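Local structure of pyrrolidone-carboxylate peptidase (5Z48) at residues P46-T57 / Y144-A153; G72-E83 / F169-V178. The protein probably removes N-terminal pyroglutamyl (5-oxoprolyl) groups from peptides as a homotetrameric cysteine peptidase of the C15 family, and here holds pyroglutamate in its pocket. All coordinates share one frame; numbering follows the deposited sequence. Where two conformers were deposited one is given.

Overall arrangement
Interaction 1 packs two helices, 49-63 and 145-159, on each other, while interaction 2 joins three strands of the central mixed sheet: strand 167-172 runs between 67-73, parallel to it, and 80-90, antiparallel. Their centres lie about 18 Å apart. Along the chain the segments alternate: helix 49-63 leads into strand 67-73, and helix 145-159 into strand 167-172. Cys146 and Val149 from residues 144-153 of interaction 1 rest against Phe169 of interaction 2, and pyroglutamate touches both contacts. Glu83 and His171 from the sheet thus meet Cys146 from the start of its helix, consistent with the Cys-His-Glu active site of the family.

Interaction 1. Residues P46-T57 / Y144-A153; sequences PVEPHAAGAALT and YVCNFVLYHA. With PCA (pyroglutamic acid), chain I.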
# COMPACT_ATOMS: atom_id res chain seq x y z
N PRO B 46 -14.43 14.98 22.06
CA PRO B 46 -15.36 14.38 21.10
C PRO B 46 -14.85 14.55 19.67
O PRO B 46 -14.10 15.48 19.36
CB PRO B 46 -16.65 15.18 21.31
CG PRO B 46 -16.10 16.57 21.69
CD PRO B 46 -14.88 16.29 22.54
N VAL B 47 -15.28 13.64 18.78
CA VAL B 47 -14.90 13.74 17.36
C VAL B 47 -15.94 14.59 16.65
O VAL B 47 -16.78 14.10 15.88
CB VAL B 47 -14.75 12.35 16.72
CG1 VAL B 47 -14.18 12.48 15.32
CG2 VAL B 47 -13.77 11.53 17.51
N GLU B 48 -15.91 15.88 16.94
CA GLU B 48 -16.85 16.84 16.38
C GLU B 48 -16.18 18.18 16.64
O GLU B 48 -15.87 18.47 17.81
CB GLU B 48 -18.22 16.75 17.06
CG GLU B 48 -19.33 17.58 16.37
CD GLU B 48 -19.18 19.06 16.71
OE1 GLU B 48 -18.94 19.85 15.78
OE2 GLU B 48 -19.28 19.40 17.92
N PRO B 49 -15.91 19.00 15.61
CA PRO B 49 -14.98 20.13 15.80
C PRO B 49 -15.47 21.23 16.72
O PRO B 49 -14.66 21.76 17.48
CB PRO B 49 -14.75 20.68 14.38
CG PRO B 49 -15.98 20.18 13.60
CD PRO B 49 -16.27 18.83 14.18
N HIS B 50 -16.76 21.58 16.68
CA HIS B 50 -17.22 22.67 17.53
C HIS B 50 -17.06 22.31 19.00
O HIS B 50 -16.49 23.08 19.78
CB HIS B 50 -18.66 23.02 17.20
CG HIS B 50 -18.81 23.50 15.79
ND1 HIS B 50 -18.04 24.51 15.27
CD2 HIS B 50 -19.60 23.06 14.78
CE1 HIS B 50 -18.37 24.71 14.01
NE2 HIS B 50 -19.31 23.84 13.68
N ALA B 51 -17.50 21.11 19.37
CA ALA B 51 -17.40 20.73 20.78
C ALA B 51 -15.95 20.45 21.18
O ALA B 51 -15.54 20.75 22.31
CB ALA B 51 -18.29 19.52 21.07
N ALA B 52 -15.17 19.87 20.26
CA ALA B 52 -13.77 19.60 20.58
C ALA B 52 -13.00 20.91 20.78
O ALA B 52 -12.21 21.03 21.72
CB ALA B 52 -13.12 18.75 19.49
N GLY B 53 -13.25 21.92 19.93
CA GLY B 53 -12.61 23.20 20.12
C GLY B 53 -12.99 23.87 21.43
O GLY B 53 -12.13 24.44 22.12
N ALA B 54 -14.29 23.82 21.79
CA ALA B 54 -14.73 24.45 23.03
C ALA B 54 -14.09 23.75 24.22
O ALA B 54 -13.65 24.41 25.17
CB ALA B 54 -16.25 24.39 23.13
N ALA B 55 -14.03 22.42 24.18
CA ALA B 55 -13.44 21.68 25.30
C ALA B 55 -11.95 21.96 25.40
O ALA B 55 -11.43 22.09 26.51
CB ALA B 55 -13.69 20.18 25.12
N LEU B 56 -11.27 22.04 24.25
CA LEU B 56 -9.82 22.24 24.24
C LEU B 56 -9.47 23.65 24.71
O LEU B 56 -8.52 23.83 25.49
CB LEU B 56 -9.28 21.97 22.82
CG LEU B 56 -7.77 22.04 22.66
CD1 LEU B 56 -7.03 21.27 23.73
CD2 LEU B 56 -7.37 21.49 21.26
N THR B 57 -10.25 24.64 24.29
CA THR B 57 -10.06 26.00 24.81
C THR B 57 -10.20 26.03 26.32
O THR B 57 -9.39 26.66 27.02
CB THR B 57 -11.05 26.96 24.16
OG1 THR B 57 -10.66 27.19 22.80
CG2 THR B 57 -11.05 28.29 24.87
N TYR B 144 -9.46 16.54 8.97
CA TYR B 144 -10.57 16.10 9.80
C TYR B 144 -10.38 16.67 11.21
O TYR B 144 -9.80 17.74 11.36
CB TYR B 144 -10.64 14.57 9.74
CG TYR B 144 -11.87 13.82 10.28
CD1 TYR B 144 -13.19 14.13 9.92
CD2 TYR B 144 -11.67 12.72 11.08
CE1 TYR B 144 -14.27 13.36 10.39
CE2 TYR B 144 -12.74 11.95 11.56
CZ TYR B 144 -14.03 12.26 11.20
OH TYR B 144 -15.07 11.48 11.66
N VAL B 145 -10.87 16.00 12.24
CA VAL B 145 -10.96 16.66 13.54
C VAL B 145 -9.59 16.73 14.23
O VAL B 145 -9.33 17.69 14.98
CB VAL B 145 -12.04 15.99 14.43
CG1 VAL B 145 -12.33 16.84 15.70
CG2 VAL B 145 -13.37 15.82 13.70
N CYS B 146 -8.67 15.76 13.99
CA CYS B 146 -7.33 15.85 14.58
C CYS B 146 -6.58 17.08 14.07
O CYS B 146 -6.01 17.84 14.84
CB CYS B 146 -6.52 14.59 14.27
SG CYS B 146 -7.20 13.11 15.14
N ASN B 147 -6.58 17.28 12.75
CA ASN B 147 -5.98 18.50 12.24
C ASN B 147 -6.64 19.74 12.83
O ASN B 147 -5.95 20.71 13.18
CB ASN B 147 -6.13 18.53 10.73
CG ASN B 147 -5.62 19.84 10.14
OD1 ASN B 147 -4.39 20.01 9.99
ND2 ASN B 147 -6.53 20.75 9.82
N PHE B 148 -7.97 19.73 12.92
CA PHE B 148 -8.69 20.88 13.46
C PHE B 148 -8.17 21.25 14.85
O PHE B 148 -7.93 22.43 15.11
CB PHE B 148 -10.20 20.61 13.48
CG PHE B 148 -10.99 21.65 14.22
CD1 PHE B 148 -11.19 21.53 15.61
CD2 PHE B 148 -11.45 22.76 13.54
CE1 PHE B 148 -11.89 22.52 16.30
CE2 PHE B 148 -12.16 23.76 14.24
CZ PHE B 148 -12.36 23.63 15.61
N VAL B 149 -8.00 20.26 15.75
CA VAL B 149 -7.62 20.63 17.12
C VAL B 149 -6.16 21.05 17.18
O VAL B 149 -5.79 21.90 18.02
CB VAL B 149 -7.94 19.53 18.16
CG1 VAL B 149 -9.46 19.30 18.31
CG2 VAL B 149 -7.20 18.20 17.90
N LEU B 150 -5.32 20.55 16.26
CA LEU B 150 -3.93 20.97 16.21
C LEU B 150 -3.85 22.43 15.83
O LEU B 150 -3.22 23.23 16.53
CB LEU B 150 -3.16 20.10 15.19
CG LEU B 150 -1.71 20.48 14.98
CD1 LEU B 150 -0.90 20.47 16.30
CD2 LEU B 150 -1.05 19.61 13.93
N TYR B 151 -4.54 22.81 14.74
CA TYR B 151 -4.60 24.22 14.35
C TYR B 151 -5.22 25.05 15.46
O TYR B 151 -4.72 26.14 15.80
CB TYR B 151 -5.39 24.36 13.04
CG TYR B 151 -5.47 25.77 12.53
CD1 TYR B 151 -6.40 26.68 13.03
CD2 TYR B 151 -4.60 26.21 11.52
CE1 TYR B 151 -6.43 28.00 12.58
CE2 TYR B 151 -4.64 27.52 11.03
CZ TYR B 151 -5.55 28.42 11.58
OH TYR B 151 -5.60 29.73 11.13
N HIS B 152 -6.35 24.58 16.01
CA HIS B 152 -7.04 25.34 17.06
C HIS B 152 -6.13 25.63 18.25
O HIS B 152 -6.09 26.76 18.76
CB HIS B 152 -8.27 24.54 17.50
CG HIS B 152 -9.05 25.19 18.58
ND1 HIS B 152 -10.15 25.99 18.33
CD2 HIS B 152 -8.90 25.16 19.93
CE1 HIS B 152 -10.64 26.41 19.48
NE2 HIS B 152 -9.89 25.95 20.46
N ALA B 153 -5.40 24.62 18.72
CA ALA B 153 -4.56 24.83 19.90
C ALA B 153 -3.41 25.78 19.59
O ALA B 153 -3.09 26.66 20.42
CB ALA B 153 -4.03 23.48 20.40
N PCA I . -8.65 10.35 14.33
CA PCA I . -9.43 11.23 13.47
CB PCA I . -10.45 11.97 14.35
CG PCA I . -10.36 11.37 15.76
CD PCA I . -9.19 10.43 15.66
OE PCA I . -8.77 9.81 16.64
C PCA I . -8.49 12.15 12.67
O PCA I . -8.79 13.30 12.33
OXT PCA I . -7.33 11.76 12.36
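Two helices pack side by side beside the pyroglutamate pocket, their segments 49-57 and 145-153 crossing at -35°. Where the segments enter their helices, Val47 CG1 lies 3.8 Å from Val145 CG2, and the other methyl of Val47, CG2, touches CG of the pyroglutamate ring. Cys146, by similarity the probable nucleophile, follows in the first turn; its N donates to the ligand carboxylate atom O at 3.0 Å, a backbone N-H that could contribute to an oxyanion site. Further along, Pro49 CB stands over the centre of the Phe148 ring, 3.7 Å from its centroid and 4° off the normal. One turn on, Gly53 CA covers a face of the His152 imidazole in a second CH-pi contact. That ring reaches across because its CG is anti to the backbone N (chi1 179°); at its edge, NE2 and Thr57 OG1 share a hydrogen bond of 2.8 Å. The Leu56 side chain crosses that of Val149 at about a right angle, CD2 3.7 Å from Val149 CB, and Ala52 CB fills in beside Val149 CG1. Phe11 of strand 5-11 packs on Val47, Val145 and Val149, Phe169 of strand 167-172 touches Cys146 and Val149, and Met90 of strand 80-90 meets Pro49 and Phe148.

Interaction 2. Residues G72-E83 / F169-V178; sequences GLAAGRPQVTLE and FLHVPANAAV. With PCA (pyroglutamic acid), chain I.
Glu83 OE2 is gripped by two donors. In the conformer given, His171 ND1 gives it a hydrogen bond of 2.6 Å on the anti side of the carboxylate, and Arg77 NH1 a salt bridge of 2.8 Å on the syn side. The carboxylate stands nearly perpendicular to the imidazole, 88° between planes, yet OE2 lies close to the ring plane. A bend in the Glu83 chain at chi2 (-60°) brings OE2 round to the ring. Arg77 NH1 also donates to Thr81 OG1 in the guanidinium plane, while Glu83 OE1 bonds Ser138 OG; the first steadies the guanidinium, the second the other carboxylate oxygen. In the same His171 conformer, NE2 donates to pyroglutamate OXT at 3.0 Å, and the ring bridges acid and ligand, consistent with Glu83 and His171 serving in the family's Cys-His-Glu triad. Phe169 CE1 covers one of its faces. Strand 167-172 is the middle of three, between 67-73 and 80-90: His171 pairs in parallel with Gly72 and antiparallel with Thr81, where both backbone bonds form. Leu73 clamps the lactam of pyroglutamate, its N donating to OE and its O accepting from the ligand N, both at 2.8 Å. Glycine at 72 leaves room for Phe169, whose CZ comes within 3.4 Å of Gly72 N. Past the strands, Pro173 CB presses to 3.3 Å from Arg77 O, and a water links Gly76 N, Arg77 O and Ala174 N.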
# COMPACT_ATOMS: atom_id res chain seq x y z
N GLY B 72 -4.39 11.10 18.56
CA GLY B 72 -5.55 10.62 17.84
C GLY B 72 -5.17 9.41 17.02
O GLY B 72 -3.98 9.15 16.79
N LEU B 73 -6.21 8.70 16.55
CA LEU B 73 -6.04 7.51 15.71
C LEU B 73 -5.79 7.88 14.24
O LEU B 73 -6.46 8.74 13.68
CB LEU B 73 -7.29 6.66 15.81
CG LEU B 73 -7.44 5.45 14.87
CD1 LEU B 73 -6.38 4.39 15.11
CD2 LEU B 73 -8.83 4.85 15.03
N ALA B 74 -4.81 7.22 13.62
CA ALA B 74 -4.63 7.27 12.16
C ALA B 74 -4.69 5.83 11.66
O ALA B 74 -3.66 5.23 11.41
CB ALA B 74 -3.30 7.94 11.76
N ALA B 75 -5.91 5.30 11.51
CA ALA B 75 -6.06 3.91 11.09
C ALA B 75 -5.50 3.71 9.69
O ALA B 75 -5.93 4.36 8.72
CB ALA B 75 -7.55 3.53 11.14
N GLY B 76 -4.53 2.80 9.59
CA GLY B 76 -3.83 2.54 8.34
C GLY B 76 -2.36 2.87 8.41
O GLY B 76 -1.56 2.28 7.68
N ARG B 77 -1.98 3.84 9.31
CA ARG B 77 -0.56 4.11 9.44
C ARG B 77 0.12 3.01 10.26
O ARG B 77 -0.46 2.50 11.24
CB ARG B 77 -0.33 5.47 10.09
CG ARG B 77 -0.87 6.64 9.30
CD ARG B 77 -0.28 7.98 9.79
NE ARG B 77 -0.93 9.09 9.05
CZ ARG B 77 -0.76 10.38 9.38
NH1 ARG B 77 0.02 10.74 10.41
NH2 ARG B 77 -1.39 11.33 8.69
N PRO B 78 1.33 2.62 9.88
CA PRO B 78 2.02 1.50 10.57
C PRO B 78 2.74 1.88 11.85
O PRO B 78 2.95 1.00 12.70
CB PRO B 78 3.03 0.99 9.51
CG PRO B 78 3.32 2.25 8.68
CD PRO B 78 1.96 2.93 8.58
N GLN B 79 3.10 3.16 12.03
CA GLN B 79 4.00 3.57 13.11
C GLN B 79 3.49 4.88 13.67
O GLN B 79 2.83 5.66 12.96
CB GLN B 79 5.47 3.71 12.62
CG GLN B 79 6.00 2.41 11.99
CD GLN B 79 7.39 2.53 11.38
OE1 GLN B 79 7.98 3.61 11.41
NE2 GLN B 79 7.93 1.40 10.85
N VAL B 80 3.79 5.13 14.95
CA VAL B 80 3.48 6.45 15.51
C VAL B 80 4.14 7.56 14.69
O VAL B 80 5.29 7.42 14.21
CB VAL B 80 3.92 6.55 16.98
CG1 VAL B 80 3.03 5.64 17.85
CG2 VAL B 80 5.40 6.20 17.20
N THR B 81 3.42 8.69 14.55
CA THR B 81 3.89 9.83 13.77
C THR B 81 3.60 11.15 14.49
O THR B 81 2.64 11.28 15.27
CB THR B 81 3.25 9.91 12.35
OG1 THR B 81 1.81 9.79 12.43
CG2 THR B 81 3.82 8.78 11.45
N LEU B 82 4.49 12.12 14.26
CA LEU B 82 4.36 13.48 14.80
C LEU B 82 3.98 14.41 13.66
O LEU B 82 4.68 14.45 12.63
CB LEU B 82 5.68 13.95 15.42
CG LEU B 82 6.22 13.14 16.56
CD1 LEU B 82 7.65 13.62 16.81
CD2 LEU B 82 5.33 13.32 17.80
N GLU B 83 2.89 15.19 13.84
CA GLU B 83 2.42 16.10 12.80
C GLU B 83 3.25 17.37 12.77
O GLU B 83 3.40 18.06 13.79
CB GLU B 83 0.93 16.46 13.01
CG GLU B 83 0.04 15.23 12.88
CD GLU B 83 0.11 14.52 11.54
OE1 GLU B 83 0.64 15.10 10.54
OE2 GLU B 83 -0.33 13.33 11.50
N PHE B 169 0.84 17.37 17.71
CA PHE B 169 -0.06 16.25 17.51
C PHE B 169 0.71 14.96 17.26
O PHE B 169 1.68 14.92 16.51
CB PHE B 169 -1.04 16.48 16.34
CG PHE B 169 -2.31 15.67 16.51
CD1 PHE B 169 -2.35 14.29 16.14
CD2 PHE B 169 -3.43 16.24 17.10
CE1 PHE B 169 -3.48 13.57 16.37
CE2 PHE B 169 -4.55 15.50 17.36
CZ PHE B 169 -4.58 14.15 17.02
N LEU B 170 0.23 13.89 17.90
CA LEU B 170 0.80 12.55 17.80
C LEU B 170 -0.31 11.60 17.31
O LEU B 170 -1.29 11.35 18.03
CB LEU B 170 1.38 12.15 19.18
CG LEU B 170 2.25 10.92 19.29
CD1 LEU B 170 2.80 10.76 20.69
CD2 LEU B 170 1.56 9.67 18.91
N HIS B 171 -0.18 11.11 16.06
CA HIS B 171 -1.12 10.14 15.50
C HIS B 171 -0.62 8.73 15.79
O HIS B 171 0.57 8.45 15.63
CB HIS B 171 -1.25 10.33 13.99
CG HIS B 171 -2.47 11.10 13.55
ND1 HIS B 171 -2.39 12.23 12.75
CD2 HIS B 171 -3.78 10.89 13.79
CE1 HIS B 171 -3.61 12.66 12.50
NE2 HIS B 171 -4.48 11.88 13.12
N VAL B 172 -1.55 7.85 16.21
CA VAL B 172 -1.16 6.49 16.56
C VAL B 172 -1.84 5.49 15.63
O VAL B 172 -2.96 5.73 15.17
CB VAL B 172 -1.47 6.16 18.04
CG1 VAL B 172 -0.82 7.22 18.98
CG2 VAL B 172 -2.98 6.06 18.32
N PRO B 173 -1.22 4.35 15.37
CA PRO B 173 -1.90 3.29 14.60
C PRO B 173 -3.13 2.73 15.29
O PRO B 173 -3.35 2.92 16.49
CB PRO B 173 -0.82 2.18 14.50
CG PRO B 173 0.49 2.94 14.54
CD PRO B 173 0.21 4.05 15.61
N ALA B 174 -3.87 1.91 14.53
CA ALA B 174 -4.89 1.05 15.11
C ALA B 174 -4.29 0.20 16.23
O ALA B 174 -3.13 -0.20 16.14
CB ALA B 174 -5.44 0.11 14.03
N ASN B 175 -5.07 -0.06 17.28
CA ASN B 175 -4.72 -1.14 18.19
C ASN B 175 -5.42 -2.42 17.73
O ASN B 175 -6.04 -2.46 16.66
CB ASN B 175 -5.06 -0.75 19.63
CG ASN B 175 -6.57 -0.51 19.84
OD1 ASN B 175 -7.41 -0.80 18.99
ND2 ASN B 175 -6.92 0.05 21.02
N ALA B 176 -5.33 -3.51 18.53
CA ALA B 176 -5.94 -4.76 18.10
C ALA B 176 -7.44 -4.62 17.93
O ALA B 176 -8.02 -5.17 16.97
CB ALA B 176 -5.63 -5.89 19.10
N ALA B 177 -8.11 -3.90 18.85
CA ALA B 177 -9.57 -3.79 18.78
C ALA B 177 -10.00 -3.14 17.48
O ALA B 177 -10.98 -3.59 16.85
CB ALA B 177 -10.09 -3.01 19.99
N VAL B 178 -9.29 -2.09 17.07
CA VAL B 178 -9.58 -1.42 15.81
C VAL B 178 -9.36 -2.36 14.64
O VAL B 178 -10.20 -2.47 13.73
CB VAL B 178 -8.75 -0.12 15.67
CG1 VAL B 178 -8.90 0.48 14.27
CG2 VAL B 178 -9.22 0.92 16.69
N PCA I . -8.65 10.35 14.33
CA PCA I . -9.43 11.23 13.47
CB PCA I . -10.45 11.97 14.35
CG PCA I . -10.36 11.37 15.76
CD PCA I . -9.19 10.43 15.66
OE PCA I . -8.77 9.81 16.64
C PCA I . -8.49 12.15 12.67
O PCA I . -8.79 13.30 12.33
OXT PCA I . -7.33 11.76 12.36
O HOH W 1 -2.98 1.48 11.67
O HOH W 2 0.63 7.34 13.00
O HOH W 3 3.43 17.45 16.43